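Side-chain contact in protein argonaute (Marinitoga piezophila, PDB 5I4A), which uses short guide RNAs bearing a 5'-hydroxyl to find complementary nucleic acid and cleaves the matching single-stranded DNA target: residues A[17-22]-A[84-89]. Sequence-based numbering, arbitrary orientation.
Sequences IKRLYF and KKLFVK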
# COMPACT_ATOMS: atom_id res chain seq x y z
N ILE A 17 16.14 -12.58 -26.93
CA ILE A 17 17.10 -11.54 -26.56
C ILE A 17 18.41 -11.82 -27.27
O ILE A 17 18.86 -12.97 -27.33
CB ILE A 17 17.30 -11.49 -25.03
CG1 ILE A 17 15.99 -11.15 -24.33
CG2 ILE A 17 18.39 -10.49 -24.66
CD1 ILE A 17 15.30 -9.92 -24.88
N LYS A 18 19.01 -10.77 -27.83
CA LYS A 18 20.31 -10.86 -28.48
C LYS A 18 21.36 -10.20 -27.60
O LYS A 18 21.14 -9.10 -27.08
CB LYS A 18 20.28 -10.20 -29.86
CG LYS A 18 21.61 -10.29 -30.60
CD LYS A 18 21.43 -10.48 -32.10
CE LYS A 18 21.51 -9.16 -32.86
NZ LYS A 18 21.41 -9.37 -34.33
N ARG A 19 22.50 -10.87 -27.43
CA ARG A 19 23.61 -10.34 -26.65
C ARG A 19 24.81 -10.13 -27.57
O ARG A 19 25.34 -11.09 -28.14
CB ARG A 19 23.97 -11.28 -25.50
CG ARG A 19 25.12 -10.76 -24.64
CD ARG A 19 25.10 -11.34 -23.23
NE ARG A 19 24.99 -12.79 -23.20
CZ ARG A 19 24.08 -13.45 -22.50
NH1 ARG A 19 23.20 -12.80 -21.76
NH2 ARG A 19 24.05 -14.78 -22.53
N LEU A 20 25.22 -8.87 -27.72
CA LEU A 20 26.34 -8.49 -28.56
C LEU A 20 27.55 -8.16 -27.68
O LEU A 20 27.40 -7.71 -26.55
CB LEU A 20 25.99 -7.28 -29.43
CG LEU A 20 24.69 -7.37 -30.23
CD1 LEU A 20 24.45 -6.09 -31.00
CD2 LEU A 20 24.73 -8.56 -31.17
N TYR A 21 28.74 -8.38 -28.23
CA TYR A 21 29.98 -8.20 -27.49
C TYR A 21 30.88 -7.19 -28.19
O TYR A 21 30.87 -7.06 -29.42
CB TYR A 21 30.73 -9.53 -27.34
CG TYR A 21 30.06 -10.50 -26.40
CD1 TYR A 21 29.05 -11.34 -26.85
CD2 TYR A 21 30.43 -10.58 -25.07
CE1 TYR A 21 28.43 -12.23 -26.00
CE2 TYR A 21 29.82 -11.47 -24.21
CZ TYR A 21 28.82 -12.30 -24.68
OH TYR A 21 28.21 -13.19 -23.82
N PHE A 22 31.67 -6.47 -27.38
CA PHE A 22 32.61 -5.47 -27.87
C PHE A 22 33.89 -5.57 -27.06
O PHE A 22 33.86 -5.94 -25.88
CB PHE A 22 32.02 -4.06 -27.77
CG PHE A 22 30.71 -3.89 -28.49
CD1 PHE A 22 29.52 -4.20 -27.86
CD2 PHE A 22 30.67 -3.43 -29.80
CE1 PHE A 22 28.31 -4.06 -28.52
CE2 PHE A 22 29.47 -3.28 -30.46
CZ PHE A 22 28.29 -3.60 -29.82
N LYS A 84 12.72 -16.09 -18.88
CA LYS A 84 11.66 -15.08 -18.90
C LYS A 84 12.13 -13.77 -18.29
O LYS A 84 11.83 -12.69 -18.82
CB LYS A 84 10.43 -15.61 -18.17
CG LYS A 84 9.69 -16.71 -18.90
CD LYS A 84 8.63 -17.33 -18.01
CE LYS A 84 7.34 -17.58 -18.77
NZ LYS A 84 6.55 -16.33 -18.95
N LYS A 85 12.87 -13.83 -17.18
CA LYS A 85 13.26 -12.61 -16.49
C LYS A 85 14.22 -11.78 -17.34
O LYS A 85 14.15 -10.54 -17.33
CB LYS A 85 13.88 -12.95 -15.14
CG LYS A 85 12.93 -13.68 -14.21
CD LYS A 85 13.34 -13.56 -12.75
CE LYS A 85 12.11 -13.58 -11.86
NZ LYS A 85 11.19 -14.71 -12.20
N LEU A 86 15.11 -12.44 -18.08
CA LEU A 86 16.03 -11.70 -18.95
C LEU A 86 15.27 -10.95 -20.03
O LEU A 86 15.60 -9.80 -20.34
CB LEU A 86 17.04 -12.66 -19.58
CG LEU A 86 18.06 -12.07 -20.56
CD1 LEU A 86 18.81 -10.92 -19.91
CD2 LEU A 86 19.02 -13.15 -21.03
N PHE A 87 14.24 -11.57 -20.61
CA PHE A 87 13.44 -10.89 -21.62
C PHE A 87 12.74 -9.67 -21.03
O PHE A 87 12.73 -8.60 -21.64
CB PHE A 87 12.42 -11.86 -22.22
CG PHE A 87 11.51 -11.23 -23.24
CD1 PHE A 87 11.91 -11.13 -24.56
CD2 PHE A 87 10.27 -10.73 -22.88
CE1 PHE A 87 11.08 -10.55 -25.50
CE2 PHE A 87 9.44 -10.15 -23.82
CZ PHE A 87 9.85 -10.06 -25.13
N VAL A 88 12.17 -9.81 -19.83
CA VAL A 88 11.46 -8.70 -19.20
C VAL A 88 12.43 -7.60 -18.81
O VAL A 88 12.17 -6.41 -19.03
CB VAL A 88 10.65 -9.21 -17.99
CG1 VAL A 88 10.06 -8.04 -17.21
CG2 VAL A 88 9.56 -10.16 -18.44
N LYS A 89 13.56 -7.97 -18.21
CA LYS A 89 14.58 -6.99 -17.85
C LYS A 89 15.04 -6.22 -19.08
O LYS A 89 15.15 -4.99 -19.07
CB LYS A 89 15.76 -7.69 -17.18
CG LYS A 89 17.01 -6.84 -17.05
CD LYS A 89 18.18 -7.67 -16.56
CE LYS A 89 19.45 -6.84 -16.46
NZ LYS A 89 20.59 -7.66 -15.96
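R19, whose guanidinium touches L86 of helix segment 84-89, forms a salt bridge from NE to OE1 of E76, an oxygen also hydrogen-bonded to the Y21 hydroxyl, and a second from NH1 to OE2 of E54, one acid on each flanking strand. Held at both points, the group approaches the L86 methyl obliquely and makes only a loose van der Waals contact, NH1 of R19 lying 4.3 Å from CD2 of L86. The main load falls on I17, which points at the helix where the backbones come nearest, its CA 6.2 Å from that of F87. With CG1 anti to the carbonyl carbon (chi1 -62°), the longer branch of I17 is carried across to the helix backbone, CG1 standing 3.7 Å from CA of F87. The methyl at its end reaches one ortho carbon of the ring, CD1 of I17 to CD1 of F87 being 3.6 Å. L86 fills the side toward R19, its CG 4.4 Å from CG1 of I17. Cutting I17 back to an alanine removes CG1 and CD1 and would probably open a gap between strand and helix, with no methyl left to pack on CD1 of F87. The buried area, 189 Å² in total, fits a small apolar junction. F87 also meets the ring of Y144 on strand 143-156, while V88, directed away from the strand, packs on a sugar of the bound RNA. Within the N-terminal domain, strand 16-22 lies between 51-56 and 74-79 in a four-stranded antiparallel sheet; segment 84-89, opening helix 84-101, runs at 76° to segment 17-22, between that sheet and strand 143-156 of linker L1.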